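Local coordinates for DUF3822 family protein (Bacteroides thetaiotaomicron VPI-5482, PDB 3HRG) that is of unknown function but adopts an actin-like ATPase fold, which is consistent with, though no proof of, nucleotide binding, at residues I172-F177 / L201-Q206; T227-L232 / V239-P244; K113-V118 / P146-F151. All blocks are in the same frame, centred on the assembly; numbering follows the deposited sequence.

Contact 1 of 3, residues I172-F177 / L201-Q206; sequences IDIYCF and LYVWKQ
Val203 meets both Ile174 and Cys176, and walking along 201-206 places it as the one helix residue that reaches strand residues 172-177. Leu201 O accepts a 3.1 Å backbone bond from Lys205 N, so the turn carrying Val203 is regular helix. At Val203 the CA atom comes within 8.4 Å of Ile174 CA, and its two methyls each take one strand residue. CG1 lies anti to the backbone N (chi1 175°) and faces Cys176, 3.9 Å from its SG; CG2, beside the N, meets Ile174 CD1 at 4.0 Å. Ile174 and Val203 thus approach tip to tip, the isoleucine extended through chi2 (178°). Ile174 and Cys176 are two apart on the strand, hence on one face, and both are buried. Trp204 follows, turned off to pack edge-to-face on Phe209, and Gln206 lies over Leu184. Phe188 and Met163, from the strands flanking 171-178, also touch Val203 and widen the apolar patch. Tyr175, pointing the other way, packs on helix 144-154. Helix 193-206 on one face and helix 144-154 on the other enclose a mixed five-stranded sheet of order 3-2-1-4-5, as in the actin-like ATPase fold.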
loop_
_atom_site.group_PDB
_atom_site.type_symbol
_atom_site.label_atom_id
_atom_site.label_comp_id
_atom_site.label_asym_id
_atom_site.label_seq_id
_atom_site.Cartn_x
_atom_site.Cartn_y
_atom_site.Cartn_z
ATOM N N ILE A 172 4.883 9.615 -1.871
ATOM C CA ILE A 172 3.659 9.841 -1.105
ATOM C C ILE A 172 2.504 9.248 -1.956
ATOM O O ILE A 172 2.438 9.494 -3.170
ATOM C CB ILE A 172 3.496 11.325 -0.749
ATOM C CG1 ILE A 172 2.423 11.510 0.332
ATOM C CG2 ILE A 172 3.270 12.190 -2.040
ATOM C CD1 ILE A 172 2.477 12.875 1.018
ATOM N N ASP A 173 1.705 8.376 -1.344
ATOM C CA ASP A 173 0.554 7.724 -1.979
ATOM C C ASP A 173 -0.665 8.484 -1.480
ATOM O O ASP A 173 -0.839 8.632 -0.251
ATOM C CB ASP A 173 0.481 6.224 -1.601
ATOM C CG ASP A 173 1.756 5.441 -1.957
ATOM O OD1 ASP A 173 2.464 5.830 -2.902
ATOM O OD2 ASP A 173 2.081 4.427 -1.262
ATOM N N ILE A 174 -1.462 9.018 -2.403
ATOM C CA ILE A 174 -2.617 9.852 -2.068
ATOM C C ILE A 174 -3.910 9.189 -2.529
ATOM O O ILE A 174 -4.029 8.802 -3.699
ATOM C CB ILE A 174 -2.484 11.249 -2.659
ATOM C CG1 ILE A 174 -1.188 11.917 -2.191
ATOM C CG2 ILE A 174 -3.718 12.125 -2.322
ATOM C CD1 ILE A 174 -0.940 13.297 -2.776
ATOM N N TYR A 175 -4.865 9.101 -1.604
ATOM C CA TYR A 175 -6.165 8.447 -1.807
ATOM C C TYR A 175 -7.251 9.409 -1.330
ATOM O O TYR A 175 -7.327 9.739 -0.133
ATOM C CB TYR A 175 -6.248 7.141 -1.036
ATOM C CG TYR A 175 -5.067 6.230 -1.290
ATOM C CD1 TYR A 175 -5.009 5.423 -2.424
ATOM C CD2 TYR A 175 -3.988 6.213 -0.414
ATOM C CE1 TYR A 175 -3.899 4.574 -2.671
ATOM C CE2 TYR A 175 -2.884 5.345 -0.625
ATOM C CZ TYR A 175 -2.846 4.558 -1.767
ATOM O OH TYR A 175 -1.757 3.751 -2.005
ATOM N N CYS A 176 -8.106 9.841 -2.251
ATOM C CA CYS A 176 -9.144 10.828 -1.933
ATOM C C CYS A 176 -10.544 10.256 -2.056
ATOM O O CYS A 176 -10.823 9.513 -2.997
ATOM C CB CYS A 176 -9.007 12.065 -2.836
ATOM S SG CYS A 176 -7.450 12.889 -2.600
ATOM N N PHE A 177 -11.432 10.674 -1.134
ATOM C CA PHE A 177 -12.783 10.136 -1.071
ATOM C C PHE A 177 -13.888 11.112 -0.770
ATOM O O PHE A 177 -13.678 12.114 -0.098
ATOM C CB PHE A 177 -12.877 9.100 0.069
ATOM C CG PHE A 177 -12.014 7.909 -0.118
ATOM C CD1 PHE A 177 -10.688 7.921 0.312
ATOM C CD2 PHE A 177 -12.507 6.775 -0.749
ATOM C CE1 PHE A 177 -9.897 6.780 0.135
ATOM C CE2 PHE A 177 -11.727 5.663 -0.910
ATOM C CZ PHE A 177 -10.435 5.660 -0.485
ATOM N N LEU A 201 -0.848 19.645 -1.849
ATOM C CA LEU A 201 -1.588 20.843 -2.215
ATOM C C LEU A 201 -2.046 20.849 -3.665
ATOM O O LEU A 201 -3.099 21.443 -3.987
ATOM C CB LEU A 201 -0.786 22.112 -1.885
ATOM C CG LEU A 201 -0.460 22.300 -0.376
ATOM C CD1 LEU A 201 0.416 23.578 -0.102
ATOM C CD2 LEU A 201 -1.726 22.323 0.471
ATOM N N TYR A 202 -1.247 20.252 -4.545
ATOM C CA TYR A 202 -1.618 20.145 -5.951
ATOM C C TYR A 202 -2.924 19.340 -6.058
ATOM O O TYR A 202 -3.865 19.756 -6.720
ATOM C CB TYR A 202 -0.537 19.444 -6.784
ATOM C CG TYR A 202 -0.943 19.344 -8.217
ATOM C CD1 TYR A 202 -0.688 20.371 -9.083
ATOM C CD2 TYR A 202 -1.627 18.231 -8.696
ATOM C CE1 TYR A 202 -1.098 20.321 -10.376
ATOM C CE2 TYR A 202 -2.056 18.177 -10.015
ATOM C CZ TYR A 202 -1.777 19.226 -10.838
ATOM O OH TYR A 202 -2.157 19.223 -12.159
ATOM N N VAL A 203 -2.946 18.174 -5.441
ATOM C CA VAL A 203 -4.138 17.329 -5.503
ATOM C C VAL A 203 -5.336 18.003 -4.810
ATOM O O VAL A 203 -6.452 17.900 -5.258
ATOM C CB VAL A 203 -3.890 15.929 -4.924
ATOM C CG1 VAL A 203 -5.200 15.108 -4.903
ATOM C CG2 VAL A 203 -2.753 15.197 -5.729
ATOM N N TRP A 204 -5.100 18.688 -3.705
ATOM C CA TRP A 204 -6.165 19.375 -3.013
ATOM C C TRP A 204 -6.860 20.360 -3.956
ATOM O O TRP A 204 -8.089 20.463 -3.979
ATOM C CB TRP A 204 -5.607 20.151 -1.802
ATOM C CG TRP A 204 -6.670 20.607 -0.803
ATOM C CD1 TRP A 204 -7.434 21.738 -0.850
ATOM C CD2 TRP A 204 -7.033 19.922 0.387
ATOM N NE1 TRP A 204 -8.288 21.766 0.236
ATOM C CE2 TRP A 204 -8.042 20.666 1.016
ATOM C CE3 TRP A 204 -6.632 18.719 0.959
ATOM C CZ2 TRP A 204 -8.653 20.244 2.199
ATOM C CZ3 TRP A 204 -7.214 18.310 2.147
ATOM C CH2 TRP A 204 -8.220 19.084 2.762
ATOM N N LYS A 205 -6.052 21.139 -4.688
ATOM C CA LYS A 205 -6.580 22.149 -5.612
ATOM C C LYS A 205 -7.238 21.477 -6.820
ATOM O O LYS A 205 -8.306 21.903 -7.254
ATOM C CB LYS A 205 -5.473 23.130 -6.045
ATOM C CG LYS A 205 -5.915 24.330 -6.917
ATOM C CD LYS A 205 -6.903 25.276 -6.180
ATOM C CE LYS A 205 -7.403 26.437 -7.036
ATOM N NZ LYS A 205 -8.097 25.992 -8.262
ATOM N N GLN A 206 -6.619 20.414 -7.335
ATOM C CA GLN A 206 -7.123 19.667 -8.475
ATOM C C GLN A 206 -8.549 19.144 -8.252
ATOM O O GLN A 206 -9.377 19.173 -9.156
ATOM C CB GLN A 206 -6.224 18.452 -8.738
ATOM C CG GLN A 206 -6.542 17.598 -9.966
ATOM C CD GLN A 206 -5.781 16.255 -10.020
ATOM O OE1 GLN A 206 -4.891 15.969 -9.218
ATOM N NE2 GLN A 206 -6.176 15.415 -10.939
#

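Contact 2 of 3, residues T227-L232 / V239-P244; sequences TLMNEL and VFIMNP
Selenomethionine Met229 is the helix residue that touches Val239 and Ile241, and every contact across the two segments is apolar. Its SE atom sits 4.0 Å from Val239 CG1 and 3.8 Å from Ile241 CD1. The terminal methyl repeats the pattern, CE lying 4.0 Å from each of Val239 CG1 and Ile241 CD1, so the end of one side chain bears on two strand residues at once. This reach depends on its shape: the chain bends at chi2 (-68°) and again at chi3 (-79°), which brings SE and CE to the strand although the CB bond does not itself head there. Met229 and Val239 lie alongside each other, running in opposite senses, whereas Ile241 crosses Met229 at a slant and offers CD1, with CG1 a little farther from CE. Val239 CG1, the branch anti to the backbone N (chi1 -175°), does the touching.

No hydrogen bond crosses between the segments; Leu232 N bonds to Leu228 O at 3.0 Å in the helix, and Phe240 pairs by backbone bonds with Leu216 and Leu218 of the adjacent strand. Glu231 forms a salt bridge with Lys234.

The helix segment and residues 239-241 belong to the beta-alpha-beta unit 215-220, 225-235, 239-241, and Leu218 of its first strand also touches Met229. With no hydrogen bond or charge pair joining helix to strand directly, and with all three touching residues only partly exposed, their direct contact relies on shape and apolar burial, to which the bent Met229 chain, here selenomethionine, and Val239 contribute nearly equal shares.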
loop_
_atom_site.group_PDB
_atom_site.type_symbol
_atom_site.label_atom_id
_atom_site.label_comp_id
_atom_site.label_asym_id
_atom_site.label_seq_id
_atom_site.Cartn_x
_atom_site.Cartn_y
_atom_site.Cartn_z
ATOM N N THR A 227 7.914 20.735 10.506
ATOM C CA THR A 227 7.922 21.573 9.304
ATOM C C THR A 227 6.778 21.217 8.375
ATOM O O THR A 227 6.080 22.110 7.866
ATOM C CB THR A 227 9.273 21.459 8.583
ATOM O OG1 THR A 227 10.286 21.907 9.480
ATOM C CG2 THR A 227 9.309 22.317 7.304
ATOM N N LEU A 228 6.591 19.927 8.144
ATOM C CA LEU A 228 5.515 19.452 7.320
ATOM C C LEU A 228 4.149 19.977 7.810
ATOM O O LEU A 228 3.381 20.564 7.023
ATOM C CB LEU A 228 5.514 17.917 7.303
ATOM C CG LEU A 228 4.447 17.189 6.499
ATOM C CD1 LEU A 228 4.530 17.534 5.000
ATOM C CD2 LEU A 228 4.589 15.666 6.748
HETATM N N MSE A 229 3.862 19.781 9.099
HETATM C CA MSE A 229 2.562 20.177 9.676
HETATM C C MSE A 229 2.390 21.699 9.690
HETATM O O MSE A 229 1.303 22.219 9.383
HETATM C CB MSE A 229 2.378 19.603 11.088
HETATM C CG MSE A 229 2.420 18.123 11.164
HETATM SE SE MSE A 229 0.881 17.365 10.301
HETATM C CE MSE A 229 -0.351 17.682 11.786
ATOM N N ASN A 230 3.444 22.429 10.026
ATOM C CA ASN A 230 3.331 23.895 10.053
ATOM C C ASN A 230 2.950 24.469 8.696
ATOM O O ASN A 230 2.118 25.362 8.632
ATOM C CB ASN A 230 4.598 24.563 10.557
ATOM C CG ASN A 230 4.769 24.430 12.046
ATOM O OD1 ASN A 230 3.838 24.025 12.752
ATOM N ND2 ASN A 230 5.949 24.787 12.546
ATOM N N GLU A 231 3.556 23.947 7.634
ATOM C CA GLU A 231 3.255 24.399 6.275
ATOM C C GLU A 231 1.892 23.949 5.808
ATOM O O GLU A 231 1.153 24.742 5.239
ATOM C CB GLU A 231 4.296 23.936 5.258
ATOM C CG GLU A 231 5.374 24.943 5.040
ATOM C CD GLU A 231 4.815 26.232 4.389
ATOM O OE1 GLU A 231 4.037 26.176 3.388
ATOM O OE2 GLU A 231 5.126 27.294 4.915
ATOM N N LEU A 232 1.569 22.676 5.976
ATOM C CA LEU A 232 0.236 22.217 5.564
ATOM C C LEU A 232 -0.905 22.973 6.277
ATOM O O LEU A 232 -1.922 23.286 5.637
ATOM C CB LEU A 232 0.086 20.712 5.776
ATOM C CG LEU A 232 0.871 19.772 4.863
ATOM C CD1 LEU A 232 0.858 18.385 5.486
ATOM C CD2 LEU A 232 0.374 19.757 3.395
ATOM N N VAL A 239 -6.154 19.013 9.588
ATOM C CA VAL A 239 -5.062 18.065 9.298
ATOM C C VAL A 239 -4.856 17.155 10.511
ATOM O O VAL A 239 -4.768 17.639 11.637
ATOM C CB VAL A 239 -3.714 18.755 8.982
ATOM C CG1 VAL A 239 -2.669 17.695 8.570
ATOM C CG2 VAL A 239 -3.855 19.773 7.881
ATOM N N PHE A 240 -4.797 15.852 10.279
ATOM C CA PHE A 240 -4.620 14.866 11.367
ATOM C C PHE A 240 -3.540 13.835 11.077
ATOM O O PHE A 240 -3.239 13.564 9.912
ATOM C CB PHE A 240 -5.918 14.088 11.574
ATOM C CG PHE A 240 -7.101 14.949 11.797
ATOM C CD1 PHE A 240 -7.426 15.379 13.067
ATOM C CD2 PHE A 240 -7.903 15.329 10.727
ATOM C CE1 PHE A 240 -8.532 16.211 13.277
ATOM C CE2 PHE A 240 -9.020 16.146 10.937
ATOM C CZ PHE A 240 -9.331 16.591 12.202
ATOM N N ILE A 241 -2.930 13.316 12.147
ATOM C CA ILE A 241 -1.955 12.239 12.065
ATOM C C ILE A 241 -2.756 11.035 12.485
ATOM O O ILE A 241 -3.264 10.988 13.621
ATOM C CB ILE A 241 -0.766 12.390 13.015
ATOM C CG1 ILE A 241 -0.036 13.703 12.756
ATOM C CG2 ILE A 241 0.201 11.162 12.875
ATOM C CD1 ILE A 241 0.518 13.788 11.434
HETATM N N MSE A 242 -2.888 10.077 11.586
HETATM C CA MSE A 242 -3.678 8.902 11.844
HETATM C C MSE A 242 -3.097 8.008 12.927
HETATM O O MSE A 242 -1.895 7.992 13.165
HETATM C CB MSE A 242 -3.789 8.029 10.599
HETATM C CG MSE A 242 -4.414 8.662 9.424
HETATM SE SE MSE A 242 -4.649 7.303 8.081
HETATM C CE MSE A 242 -6.200 6.372 8.834
ATOM N N ASN A 243 -4.010 7.257 13.536
ATOM C CA ASN A 243 -3.718 6.263 14.548
ATOM C C ASN A 243 -4.121 4.959 13.823
ATOM O O ASN A 243 -5.282 4.812 13.422
ATOM C CB ASN A 243 -4.540 6.534 15.806
ATOM C CG ASN A 243 -4.269 5.554 16.927
ATOM O OD1 ASN A 243 -3.386 4.707 16.843
ATOM N ND2 ASN A 243 -5.034 5.681 18.005
ATOM N N PRO A 244 -3.170 4.039 13.572
ATOM C CA PRO A 244 -1.750 4.087 13.904
ATOM C C PRO A 244 -0.976 5.029 12.972
ATOM O O PRO A 244 -1.397 5.271 11.813
ATOM C CB PRO A 244 -1.299 2.628 13.722
ATOM C CG PRO A 244 -2.175 2.095 12.646
ATOM C CD PRO A 244 -3.477 2.896 12.680
#

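Contact 3 of 3, residues K113-V118 / P146-F151; sequences KKNNVV and PLIEYF
Asn115 OD1 accepts a 2.7 Å hydrogen bond from a water, and that same water gives a weak bond of 2.9 Å to Glu149 OE2. The asparagine belongs to a type I beta turn, Lys113 to Asn116, closed by Asn116 N to Lys113 O, in the hairpin between strands 105-112 and 117-124; Asn116 and Val117 both face Leu112, a G1 beta bulge. The turn lies against helix 144-154. A second water bridges the other end of the amide, accepting from Asn115 ND2 at 3.3 Å and donating to Glu149 O at 2.7 Å. The two waters therefore use both amide atoms and would favour the modelled orientation of the group. The side chains themselves cross at about a right angle, with amide and carboxylate planes 37° apart. Beyond CG, Glu149 is extended (chi2 -166°), which carries its carboxylate along past the amide to the first water. Ile148 lies beside this polar patch, its CG2 4.4 Å from Asn115 CG, and Leu112 touches both Ile148 and Glu149. No direct hydrogen bond joins the two segments; the closest direct approach is Asn115 OD1 to Glu149 CG, 3.6 Å.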
loop_
_atom_site.group_PDB
_atom_site.type_symbol
_atom_site.label_atom_id
_atom_site.label_comp_id
_atom_site.label_asym_id
_atom_site.label_seq_id
_atom_site.Cartn_x
_atom_site.Cartn_y
_atom_site.Cartn_z
ATOM N N LYS A 113 -14.187 -5.006 -6.081
ATOM C CA LYS A 113 -15.633 -5.052 -6.469
ATOM C C LYS A 113 -16.530 -4.101 -5.667
ATOM O O LYS A 113 -17.298 -3.326 -6.252
ATOM C CB LYS A 113 -16.180 -6.489 -6.374
ATOM C CG LYS A 113 -17.617 -6.640 -6.870
ATOM N N LYS A 114 -16.390 -4.141 -4.344
ATOM C CA LYS A 114 -17.133 -3.265 -3.432
ATOM C C LYS A 114 -16.919 -1.758 -3.715
ATOM O O LYS A 114 -17.865 -0.977 -3.591
ATOM C CB LYS A 114 -16.731 -3.583 -1.979
ATOM N N ASN A 115 -15.715 -1.366 -4.144
ATOM C CA ASN A 115 -15.393 0.048 -4.441
ATOM C C ASN A 115 -15.501 0.444 -5.912
ATOM O O ASN A 115 -15.212 1.585 -6.267
ATOM C CB ASN A 115 -13.982 0.349 -3.946
ATOM C CG ASN A 115 -13.827 0.069 -2.469
ATOM O OD1 ASN A 115 -13.321 -0.984 -2.082
ATOM N ND2 ASN A 115 -14.347 0.948 -1.645
ATOM N N ASN A 116 -15.873 -0.498 -6.776
ATOM C CA ASN A 116 -15.975 -0.244 -8.221
ATOM C C ASN A 116 -14.716 0.333 -8.872
ATOM O O ASN A 116 -14.780 1.226 -9.743
ATOM C CB ASN A 116 -17.214 0.604 -8.519
ATOM C CG ASN A 116 -18.476 -0.164 -8.272
ATOM O OD1 ASN A 116 -18.751 -1.152 -8.965
ATOM N ND2 ASN A 116 -19.268 0.276 -7.305
ATOM N N VAL A 117 -13.563 -0.173 -8.450
ATOM C CA VAL A 117 -12.328 0.245 -9.064
ATOM C C VAL A 117 -11.375 -0.923 -9.241
ATOM O O VAL A 117 -11.540 -2.009 -8.626
ATOM C CB VAL A 117 -11.578 1.348 -8.270
ATOM C CG1 VAL A 117 -12.436 2.611 -8.027
ATOM C CG2 VAL A 117 -11.075 0.814 -6.960
ATOM N N VAL A 118 -10.386 -0.694 -10.093
ATOM C CA VAL A 118 -9.319 -1.666 -10.345
ATOM C C VAL A 118 -8.013 -0.984 -10.174
ATOM O O VAL A 118 -7.858 0.149 -10.596
ATOM C CB VAL A 118 -9.413 -2.210 -11.774
ATOM C CG1 VAL A 118 -8.222 -3.195 -12.103
ATOM C CG2 VAL A 118 -10.741 -2.859 -11.978
ATOM N N PRO A 146 -5.608 -2.942 -0.417
ATOM C CA PRO A 146 -6.181 -2.899 0.925
ATOM C C PRO A 146 -6.301 -1.479 1.499
ATOM O O PRO A 146 -7.198 -1.246 2.287
ATOM C CB PRO A 146 -5.175 -3.719 1.767
ATOM C CG PRO A 146 -3.920 -3.747 0.908
ATOM C CD PRO A 146 -4.394 -3.791 -0.454
ATOM N N LEU A 147 -5.409 -0.550 1.135
ATOM C CA LEU A 147 -5.489 0.804 1.667
ATOM C C LEU A 147 -6.785 1.500 1.218
ATOM O O LEU A 147 -7.464 2.122 2.024
ATOM C CB LEU A 147 -4.258 1.642 1.326
ATOM C CG LEU A 147 -2.945 1.346 2.063
ATOM C CD1 LEU A 147 -1.839 2.314 1.631
ATOM C CD2 LEU A 147 -3.110 1.422 3.570
ATOM N N ILE A 148 -7.136 1.345 -0.043
ATOM C CA ILE A 148 -8.366 1.939 -0.580
ATOM C C ILE A 148 -9.586 1.343 0.078
ATOM O O ILE A 148 -10.478 2.082 0.491
ATOM C CB ILE A 148 -8.460 1.752 -2.099
ATOM C CG1 ILE A 148 -7.447 2.670 -2.753
ATOM C CG2 ILE A 148 -9.880 2.065 -2.597
ATOM C CD1 ILE A 148 -7.199 2.422 -4.220
ATOM N N GLU A 149 -9.618 0.016 0.242
ATOM C CA GLU A 149 -10.771 -0.599 0.911
ATOM C C GLU A 149 -10.934 -0.087 2.356
ATOM O O GLU A 149 -12.039 0.225 2.815
ATOM C CB GLU A 149 -10.669 -2.122 0.911
ATOM C CG GLU A 149 -10.597 -2.672 -0.481
ATOM C CD GLU A 149 -10.820 -4.154 -0.578
ATOM O OE1 GLU A 149 -11.008 -4.819 0.462
ATOM O OE2 GLU A 149 -10.841 -4.635 -1.733
ATOM N N TYR A 150 -9.826 -0.013 3.062
ATOM C CA TYR A 150 -9.810 0.459 4.439
ATOM C C TYR A 150 -10.206 1.947 4.542
ATOM O O TYR A 150 -11.086 2.314 5.313
ATOM C CB TYR A 150 -8.412 0.256 5.011
ATOM C CG TYR A 150 -8.232 0.676 6.455
ATOM C CD1 TYR A 150 -8.612 -0.163 7.489
ATOM C CD2 TYR A 150 -7.646 1.905 6.782
ATOM C CE1 TYR A 150 -8.426 0.200 8.841
ATOM C CE2 TYR A 150 -7.471 2.292 8.130
ATOM C CZ TYR A 150 -7.853 1.416 9.140
ATOM O OH TYR A 150 -7.691 1.748 10.448
ATOM N N PHE A 151 -9.527 2.793 3.794
ATOM C CA PHE A 151 -9.827 4.226 3.818
ATOM C C PHE A 151 -11.254 4.543 3.299
ATOM O O PHE A 151 -11.893 5.457 3.788
ATOM C CB PHE A 151 -8.821 5.018 3.016
ATOM C CG PHE A 151 -7.390 4.991 3.563
ATOM C CD1 PHE A 151 -7.108 5.126 4.911
ATOM C CD2 PHE A 151 -6.325 4.970 2.673
ATOM C CE1 PHE A 151 -5.787 5.171 5.358
ATOM C CE2 PHE A 151 -4.989 4.998 3.112
ATOM C CZ PHE A 151 -4.721 5.104 4.446
HETATM O O HOH W 1 -14.205 -0.460 1.328
HETATM O O HOH W 2 -13.402 -3.591 -2.648
#

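Along the chain the contacts come in series: contact 3 closes before contact 1 opens, and contact 1 before contact 2. Contacts 1 and 2 share the five-stranded mixed sheet that includes strands 171-178 and 239-241; they are about 14 Å apart, centre to centre. Contact 3 lies about 17 Å, centre to centre, from contact 1 and about 24 Å from contact 2, where the 105-112/117-124 hairpin meets helix 144-154. That helix connects them: Phe177 CE1 of contact 1 packs 3.5 Å from Phe151 CB, and Met242 SE of contact 2 lies 3.6 Å from Phe151 CE1. Helix 144-154 thus touches both the hairpin of the three-stranded antiparallel sheet and the five-stranded sheet holding 171-178.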